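Local coordinates for phenazine biosynthesis protein, PhzF family (Bacillus anthracis, PDB 3EDN) that probably catalyses an isomerisation of a small metabolite, being related to the phenazine-biosynthesis enzyme PhzF and built on a diaminopimelate epimerase-like fold, at residues Leu153-Gly158 / Ile166-Asn171; Asp27-Thr32 / Phe50-Glu55. All coordinates share one frame; numbering follows the deposited sequence.

Contact 1 of 2, residues Leu153-Gly158 / Ile166-Asn171; sequences LPIVYG and IVPVKN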
ATOM      1  N   LEU A 153     -35.826  19.822  25.513  1.00 16.31           N
ATOM      2  CA  LEU A 153     -34.705  18.893  25.421  1.00 15.80           C
ATOM      3  C   LEU A 153     -33.406  19.682  25.286  1.00 15.27           C
ATOM      4  O   LEU A 153     -33.385  20.734  24.621  1.00 16.94           O
ATOM      5  CB  LEU A 153     -34.904  17.952  24.214  1.00 15.43           C
ATOM      6  CG  LEU A 153     -36.000  16.879  24.353  1.00 17.13           C
ATOM      7  CD1 LEU A 153     -36.112  16.051  23.086  1.00 16.95           C
ATOM      8  CD2 LEU A 153     -35.708  15.993  25.545  1.00 17.60           C
ATOM      9  N   PRO A 154     -32.327  19.189  25.916  1.00 15.71           N
ATOM     10  CA  PRO A 154     -31.062  19.918  25.956  1.00 14.43           C
ATOM     11  C   PRO A 154     -30.245  19.867  24.676  1.00 14.48           C
ATOM     12  O   PRO A 154     -30.243  18.857  23.967  1.00 14.51           O
ATOM     13  CB  PRO A 154     -30.287  19.249  27.105  1.00 14.81           C
ATOM     14  CG  PRO A 154     -30.839  17.872  27.189  1.00 15.23           C
ATOM     15  CD  PRO A 154     -32.272  17.934  26.690  1.00 14.88           C
ATOM     16  N   ILE A 155     -29.578  20.972  24.389  1.00 13.30           N
ATOM     17  CA  ILE A 155     -28.582  21.025  23.325  1.00 13.69           C
ATOM     18  C   ILE A 155     -27.278  20.543  23.933  1.00 14.01           C
ATOM     19  O   ILE A 155     -26.846  21.051  24.980  1.00 12.75           O
ATOM     20  CB  ILE A 155     -28.428  22.443  22.756  1.00 13.78           C
ATOM     21  CG1 ILE A 155     -29.780  22.985  22.270  1.00 14.05           C
ATOM     22  CG2 ILE A 155     -27.388  22.457  21.637  1.00 14.68           C
ATOM     23  CD1 ILE A 155     -29.773  24.511  22.008  1.00 14.32           C
ATOM     24  N   VAL A 156     -26.664  19.535  23.316  1.00 12.73           N
ATOM     25  CA  VAL A 156     -25.434  18.969  23.848  1.00 12.24           C
ATOM     26  C   VAL A 156     -24.472  18.617  22.727  1.00 12.15           C
ATOM     27  O   VAL A 156     -24.888  18.346  21.601  1.00 12.32           O
ATOM     28  CB  VAL A 156     -25.679  17.684  24.679  1.00 12.13           C
ATOM     29  CG1 VAL A 156     -26.574  17.978  25.870  1.00 13.86           C
ATOM     30  CG2 VAL A 156     -26.263  16.552  23.808  1.00 12.57           C
ATOM     31  N   TYR A 157     -23.189  18.645  23.041  1.00 11.95           N
ATOM     32  CA  TYR A 157     -22.164  18.010  22.218  1.00 12.16           C
ATOM     33  C   TYR A 157     -22.199  16.546  22.592  1.00 11.79           C
ATOM     34  O   TYR A 157     -22.286  16.217  23.776  1.00 12.49           O
ATOM     35  CB  TYR A 157     -20.774  18.536  22.591  1.00 14.02           C
ATOM     36  CG  TYR A 157     -20.499  19.991  22.279  1.00 14.65           C
ATOM     37  CD1 TYR A 157     -20.103  20.383  21.000  1.00 14.65           C
ATOM     38  CD2 TYR A 157     -20.612  20.972  23.263  1.00 14.07           C
ATOM     39  CE1 TYR A 157     -19.838  21.725  20.695  1.00 15.53           C
ATOM     40  CE2 TYR A 157     -20.352  22.312  22.974  1.00 14.78           C
ATOM     41  CZ  TYR A 157     -19.965  22.674  21.689  1.00 14.40           C
ATOM     42  OH  TYR A 157     -19.695  23.986  21.392  1.00 15.86           O
ATOM     43  N   GLY A 158     -22.127  15.667  21.598  1.00 11.70           N
ATOM     44  CA  GLY A 158     -22.096  14.232  21.850  1.00 12.47           C
ATOM     45  C   GLY A 158     -21.129  13.518  20.917  1.00 11.37           C
ATOM     46  O   GLY A 158     -20.898  13.955  19.791  1.00 11.27           O
ATOM     47  N   ILE A 166     -26.053  17.814  19.140  1.00 10.08           N
ATOM     48  CA  ILE A 166     -27.447  17.435  19.033  1.00 10.89           C
ATOM     49  C   ILE A 166     -28.292  18.670  19.384  1.00 11.28           C
ATOM     50  O   ILE A 166     -28.231  19.156  20.515  1.00 11.55           O
ATOM     51  CB  ILE A 166     -27.778  16.281  20.013  1.00 10.73           C
ATOM     52  CG1 ILE A 166     -26.947  15.013  19.699  1.00 10.71           C
ATOM     53  CG2 ILE A 166     -29.270  15.976  19.996  1.00 10.79           C
ATOM     54  CD1 ILE A 166     -27.178  14.461  18.268  1.00 11.24           C
ATOM     55  N   VAL A 167     -29.057  19.167  18.414  1.00 11.37           N
ATOM     56  CA  VAL A 167     -29.878  20.367  18.557  1.00 11.66           C
ATOM     57  C   VAL A 167     -31.368  20.020  18.376  1.00 11.44           C
ATOM     58  O   VAL A 167     -31.859  19.916  17.238  1.00 11.78           O
ATOM     59  CB  VAL A 167     -29.488  21.419  17.502  1.00 11.17           C
ATOM     60  CG1 VAL A 167     -30.285  22.710  17.716  1.00 11.43           C
ATOM     61  CG2 VAL A 167     -27.997  21.710  17.569  1.00 13.04           C
ATOM     62  N   PRO A 168     -32.090  19.819  19.487  1.00 11.46           N
ATOM     63  CA  PRO A 168     -33.522  19.513  19.363  1.00 10.98           C
ATOM     64  C   PRO A 168     -34.321  20.684  18.777  1.00 11.89           C
ATOM     65  O   PRO A 168     -34.231  21.820  19.282  1.00 11.78           O
ATOM     66  CB  PRO A 168     -33.947  19.215  20.807  1.00 11.10           C
ATOM     67  CG  PRO A 168     -32.636  18.805  21.515  1.00 11.64           C
ATOM     68  CD  PRO A 168     -31.626  19.744  20.891  1.00 10.42           C
ATOM     69  N   VAL A 169     -35.071  20.409  17.708  1.00 12.23           N
ATOM     70  CA  VAL A 169     -35.987  21.391  17.112  1.00 11.90           C
ATOM     71  C   VAL A 169     -37.442  20.899  17.213  1.00 11.95           C
ATOM     72  O   VAL A 169     -37.698  19.730  17.511  1.00 11.93           O
ATOM     73  CB  VAL A 169     -35.586  21.770  15.655  1.00 12.52           C
ATOM     74  CG1 VAL A 169     -34.159  22.317  15.614  1.00 12.79           C
ATOM     75  CG2 VAL A 169     -35.729  20.570  14.747  1.00 12.70           C
ATOM     76  N   LYS A 170     -38.392  21.799  17.000  1.00 12.88           N
ATOM     77  CA  LYS A 170     -39.784  21.491  17.302  1.00 13.13           C
ATOM     78  C   LYS A 170     -40.375  20.347  16.477  1.00 13.42           C
ATOM     79  O   LYS A 170     -41.049  19.482  17.026  1.00 14.28           O
ATOM     80  CB  LYS A 170     -40.647  22.751  17.181  1.00 13.25           C
ATOM     81  CG  LYS A 170     -40.559  23.667  18.409  1.00 14.47           C
ATOM     82  CD  LYS A 170     -41.350  24.960  18.177  1.00 15.31           C
ATOM     83  CE  LYS A 170     -41.562  25.726  19.479  1.00 17.24           C
ATOM     84  NZ  LYS A 170     -40.323  26.054  20.192  1.00 19.38           N
ATOM     85  N   ASN A 171     -40.119  20.338  15.170  1.00 12.98           N
ATOM     86  CA  ASN A 171     -40.771  19.363  14.287  1.00 13.28           C
ATOM     87  C   ASN A 171     -40.165  19.311  12.890  1.00 13.10           C
ATOM     88  O   ASN A 171     -39.175  20.002  12.617  1.00 12.67           O
ATOM     89  CB  ASN A 171     -42.287  19.614  14.243  1.00 14.30           C
ATOM     90  CG  ASN A 171     -42.638  21.022  13.826  1.00 15.45           C
ATOM     91  OD1 ASN A 171     -41.948  21.647  13.023  1.00 15.07           O
ATOM     92  ND2 ASN A 171     -43.727  21.536  14.382  1.00 17.86           N
TER
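Pro-168 packs its ring against three successive residues, Leu-153, Pro-154 and Ile-155. Followed round from CB, the ring first meets the aliphatic start of a neighbouring side chain, with Pro-168 CB 3.8 Å from Leu-153 CB. At the tip, Pro-168 CG lies 3.4 Å from Pro-154 O and also touches Leu-153 CB. Pro-168 CD, turning back to the backbone, stays against Pro-154 O at 3.5 Å, so the one carbonyl oxygen touches both CG and CD, and comes within 4.0 Å of Ile-155 CG1. Ile-155 divides its branches between two neighbours: CG1 stands beside its backbone N (chi1 -56°) and crosses the proline ring, whereas CG2, on the carbonyl side, runs alongside Val-167, its CG2 4.2 Å from Val-167 CG2. Val-156 and Ile-166 run alongside each other on the same face of the hairpin, Val-156 CG2 against Ile-166 CB.

Val-156 and Ile-166 form an antiparallel hydrogen-bonded pair, with apolar side chains on both sides of it. Ile-166 N gives to Val-156 O at 2.8 Å. The return bond from Val-156 N to Ile-166 O is longer, 3.2 Å. Ile-166 O takes a second, weaker contact from Ile-155 CA (3.4 Å), so a CA-H and an N-H converge on one carbonyl.

The pairing belongs to the beta hairpin of strands 156-159 and 163-168. On one side, Leu-153, Val-156 and Pro-168 gather round Tyr-239 of helix 230-244, whose hydroxyl also hydrogen-bonds Pro-154 O; on the other, Ile-155 and Val-167 meet Leu-138 of helix 135-141. Backbone bonds carry the hairpin outward at both edges, Tyr-157 to Lys-129 of strand 127-130 and Val-167 to Ile-200 of strand 196-201.

Contact 2 of 2, residues Asp27-Thr32 / Phe50-Glu55; sequences DADGLT and FVLSSE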
ATOM      1  N   ASP A  27     -11.937  -7.023  -4.202  1.00  8.86           N
ATOM      2  CA  ASP A  27     -10.660  -7.701  -3.933  1.00  9.54           C
ATOM      3  C   ASP A  27      -9.536  -6.782  -4.384  1.00  9.89           C
ATOM      4  O   ASP A  27      -9.272  -6.633  -5.574  1.00 10.36           O
ATOM      5  CB  ASP A  27     -10.581  -9.075  -4.608  1.00 12.06           C
ATOM      6  CG  ASP A  27      -9.234  -9.763  -4.389  1.00 14.51           C
ATOM      7  OD1 ASP A  27      -8.306  -9.147  -3.829  1.00 15.13           O
ATOM      8  OD2 ASP A  27      -9.117 -10.956  -4.761  1.00 17.35           O
ATOM      9  N   ALA A  28      -8.918  -6.127  -3.413  1.00  9.53           N
ATOM     10  CA  ALA A  28      -7.907  -5.108  -3.670  1.00  8.27           C
ATOM     11  C   ALA A  28      -6.484  -5.630  -3.487  1.00  9.02           C
ATOM     12  O   ALA A  28      -5.546  -4.839  -3.408  1.00  9.79           O
ATOM     13  CB  ALA A  28      -8.154  -3.892  -2.741  1.00  9.66           C
ATOM     14  N   ASP A  29      -6.322  -6.951  -3.417  1.00  9.46           N
ATOM     15  CA  ASP A  29      -4.989  -7.508  -3.155  1.00  9.92           C
ATOM     16  C   ASP A  29      -3.997  -7.236  -4.278  1.00 10.99           C
ATOM     17  O   ASP A  29      -2.794  -7.370  -4.071  1.00 12.63           O
ATOM     18  CB  ASP A  29      -5.044  -9.017  -2.836  1.00 11.58           C
ATOM     19  CG  ASP A  29      -5.445  -9.311  -1.382  1.00 11.53           C
ATOM     20  OD1 ASP A  29      -5.256  -8.440  -0.502  1.00 12.90           O
ATOM     21  OD2 ASP A  29      -5.973 -10.426  -1.128  1.00 16.40           O
ATOM     22  N   GLY A  30      -4.484  -6.822  -5.442  1.00 10.70           N
ATOM     23  CA  GLY A  30      -3.594  -6.482  -6.561  1.00 11.38           C
ATOM     24  C   GLY A  30      -3.145  -5.034  -6.660  1.00 11.07           C
ATOM     25  O   GLY A  30      -2.536  -4.645  -7.663  1.00 11.89           O
ATOM     26  N   LEU A  31      -3.424  -4.242  -5.621  1.00 11.01           N
ATOM     27  CA  LEU A  31      -3.239  -2.785  -5.674  1.00 10.73           C
ATOM     28  C   LEU A  31      -2.275  -2.266  -4.616  1.00 11.50           C
ATOM     29  O   LEU A  31      -2.238  -2.758  -3.495  1.00 10.64           O
ATOM     30  CB  LEU A  31      -4.582  -2.084  -5.445  1.00 10.18           C
ATOM     31  CG  LEU A  31      -5.634  -2.406  -6.502  1.00 11.63           C
ATOM     32  CD1 LEU A  31      -6.991  -1.933  -6.069  1.00 11.80           C
ATOM     33  CD2 LEU A  31      -5.227  -1.769  -7.830  1.00 12.45           C
ATOM     34  N   THR A  32      -1.503  -1.243  -4.972  1.00 10.38           N
ATOM     35  CA  THR A  32      -0.722  -0.509  -3.989  1.00 10.73           C
ATOM     36  C   THR A  32      -1.582   0.562  -3.319  1.00 10.65           C
ATOM     37  O   THR A  32      -2.647   0.930  -3.830  1.00 11.18           O
ATOM     38  CB  THR A  32       0.448   0.226  -4.638  1.00 10.97           C
ATOM     39  OG1 THR A  32      -0.059   1.276  -5.485  1.00 11.64           O
ATOM     40  CG2 THR A  32       1.290  -0.749  -5.485  1.00 12.00           C
ATOM     41  N   PHE A  50     -11.542  -0.820   0.288  1.00  8.74           N
ATOM     42  CA  PHE A  50     -10.740  -1.811  -0.401  1.00  8.96           C
ATOM     43  C   PHE A  50     -10.615  -3.048   0.474  1.00  8.18           C
ATOM     44  O   PHE A  50     -10.162  -2.955   1.615  1.00  8.94           O
ATOM     45  CB  PHE A  50      -9.370  -1.202  -0.666  1.00  8.89           C
ATOM     46  CG  PHE A  50      -9.437  -0.012  -1.579  1.00  9.20           C
ATOM     47  CD1 PHE A  50      -9.274  -0.181  -2.946  1.00  9.62           C
ATOM     48  CD2 PHE A  50      -9.696   1.254  -1.083  1.00 10.08           C
ATOM     49  CE1 PHE A  50      -9.362   0.894  -3.811  1.00  8.68           C
ATOM     50  CE2 PHE A  50      -9.801   2.341  -1.946  1.00  8.76           C
ATOM     51  CZ  PHE A  50      -9.624   2.161  -3.305  1.00  8.65           C
ATOM     52  N   VAL A  51     -11.055  -4.191  -0.053  1.00  8.21           N
ATOM     53  CA  VAL A  51     -11.070  -5.438   0.716  1.00  8.45           C
ATOM     54  C   VAL A  51      -9.778  -6.212   0.484  1.00  9.22           C
ATOM     55  O   VAL A  51      -9.409  -6.446  -0.669  1.00 10.19           O
ATOM     56  CB  VAL A  51     -12.276  -6.304   0.321  1.00  9.30           C
ATOM     57  CG1 VAL A  51     -12.309  -7.621   1.100  1.00  9.95           C
ATOM     58  CG2 VAL A  51     -13.584  -5.519   0.534  1.00 10.59           C
ATOM     59  N   LEU A  52      -9.103  -6.570   1.568  1.00  9.13           N
ATOM     60  CA  LEU A  52      -7.718  -7.063   1.535  1.00  9.84           C
ATOM     61  C   LEU A  52      -7.544  -8.313   2.393  1.00 10.74           C
ATOM     62  O   LEU A  52      -8.398  -8.641   3.223  1.00 11.02           O
ATOM     63  CB  LEU A  52      -6.782  -5.975   2.064  1.00 10.34           C
ATOM     64  CG  LEU A  52      -6.821  -4.705   1.211  1.00 10.61           C
ATOM     65  CD1 LEU A  52      -6.389  -3.453   1.958  1.00 11.17           C
ATOM     66  CD2 LEU A  52      -5.924  -4.913   0.010  1.00 11.63           C
ATOM     67  N   SER A  53      -6.435  -9.011   2.176  1.00 11.12           N
ATOM     68  CA  SER A  53      -6.112 -10.183   2.994  1.00 12.15           C
ATOM     69  C   SER A  53      -5.568  -9.732   4.348  1.00 11.88           C
ATOM     70  O   SER A  53      -4.991  -8.658   4.464  1.00 11.99           O
ATOM     71  CB  SER A  53      -5.077 -11.077   2.288  1.00 12.31           C
ATOM     72  OG  SER A  53      -5.627 -11.704   1.134  1.00 13.07           O
ATOM     73  N   SER A  54      -5.736 -10.575   5.371  1.00 14.21           N
ATOM     74  CA  SER A  54      -5.288 -10.243   6.726  1.00 15.87           C
ATOM     75  C   SER A  54      -4.564 -11.409   7.369  1.00 16.36           C
ATOM     76  O   SER A  54      -4.979 -12.543   7.199  1.00 16.21           O
ATOM     77  CB  SER A  54      -6.472  -9.870   7.633  1.00 16.13           C
ATOM     78  OG  SER A  54      -6.008  -9.561   8.946  1.00 16.05           O
ATOM     79  N   GLU A  55      -3.528 -11.086   8.148  1.00 18.49           N
ATOM     80  CA  GLU A  55      -2.790 -12.061   8.954  1.00 20.20           C
ATOM     81  C   GLU A  55      -3.473 -12.356  10.286  1.00 19.88           C
ATOM     82  O   GLU A  55      -3.157 -13.353  10.939  1.00 20.98           O
ATOM     83  CB  GLU A  55      -1.389 -11.526   9.256  1.00 21.98           C
ATOM     84  CG  GLU A  55      -0.487 -11.377   8.035  1.00 23.78           C
ATOM     85  CD  GLU A  55       0.044 -12.711   7.549  1.00 24.84           C
ATOM     86  OE1 GLU A  55       0.375 -13.565   8.400  1.00 25.74           O
ATOM     87  OE2 GLU A  55       0.119 -12.912   6.319  1.00 25.73           O
TER
HETATM   88  O   HOH W   1      -9.067  -9.538  -0.768  1.00 26.26           O
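The Phe-50 ring receives Ala-28 CB at its edge, near the ring plane, while Leu-31 CD1 approaches obliquely, 4.2 Å from Phe-50 CD1. Ala-28 CB also presses on the root of that side chain, 3.6 Å from Phe-50 CB, and on Leu-52 CD2. The second flat group, the Asp-29 carboxylate, clasps Ser-53 with both oxygens. Ser-53 N gives to the syn lone pair of Asp-29 OD1 at 3.0 Å, and Ser-53 OG gives to Asp-29 OD2 at 2.6 Å, on the syn side, 28° out of the carboxylate plane. Ser-53 OG stands beside its own backbone N (chi1 -69°), near the N-H; the two bonds together hold the Asp-29 carboxylate against rotation.

One backbone bond joins the segments: Ala-28 N gives to Val-51 O at 2.8 Å, nearly straight. An Asx turn, Asp-29 N to Asp-27 OD1 (3.0 Å), overlaps a type I turn from Ala-28 to Leu-31.

Arg-60 of the second subunit hydrogen-bonds Asp-29 O, placing the loop at the dimer interface. A magnesium ion and a succinate, probably from the crystallisation liquor, each lie about 4 Å from the Leu-52 side chain. The loop links strand 20-25 to helix 33-43, whose Met-36 and Ile-39 touch Phe-50; the Phe-64 ring meets Phe-50 with planes at about 90°. Strand 48-52 runs between strands 20-25 and 59-64, with Val-51 packed on helix 74-86.

Overall arrangement
Contacts 1 and 2 lie on opposite sides of the chain's centre, their own centres 41 Å apart, and share no strand or helix. Contact 1 is the partly buried start of a hairpin, local in sequence and almost wholly apolar apart from its backbone pair. Contact 2 spans a helical connection, setting a turn against strand 48-52; it is the more buried of the two and the second subunit packs on it, and a carboxylate-serine clasp supplements its apolar packing. No other chain of the assembly touches contact 1, which packs between helices 230-244 and 135-141, whereas contact 2 combines polar bonding with subunit association in this diaminopimelate epimerase-like fold.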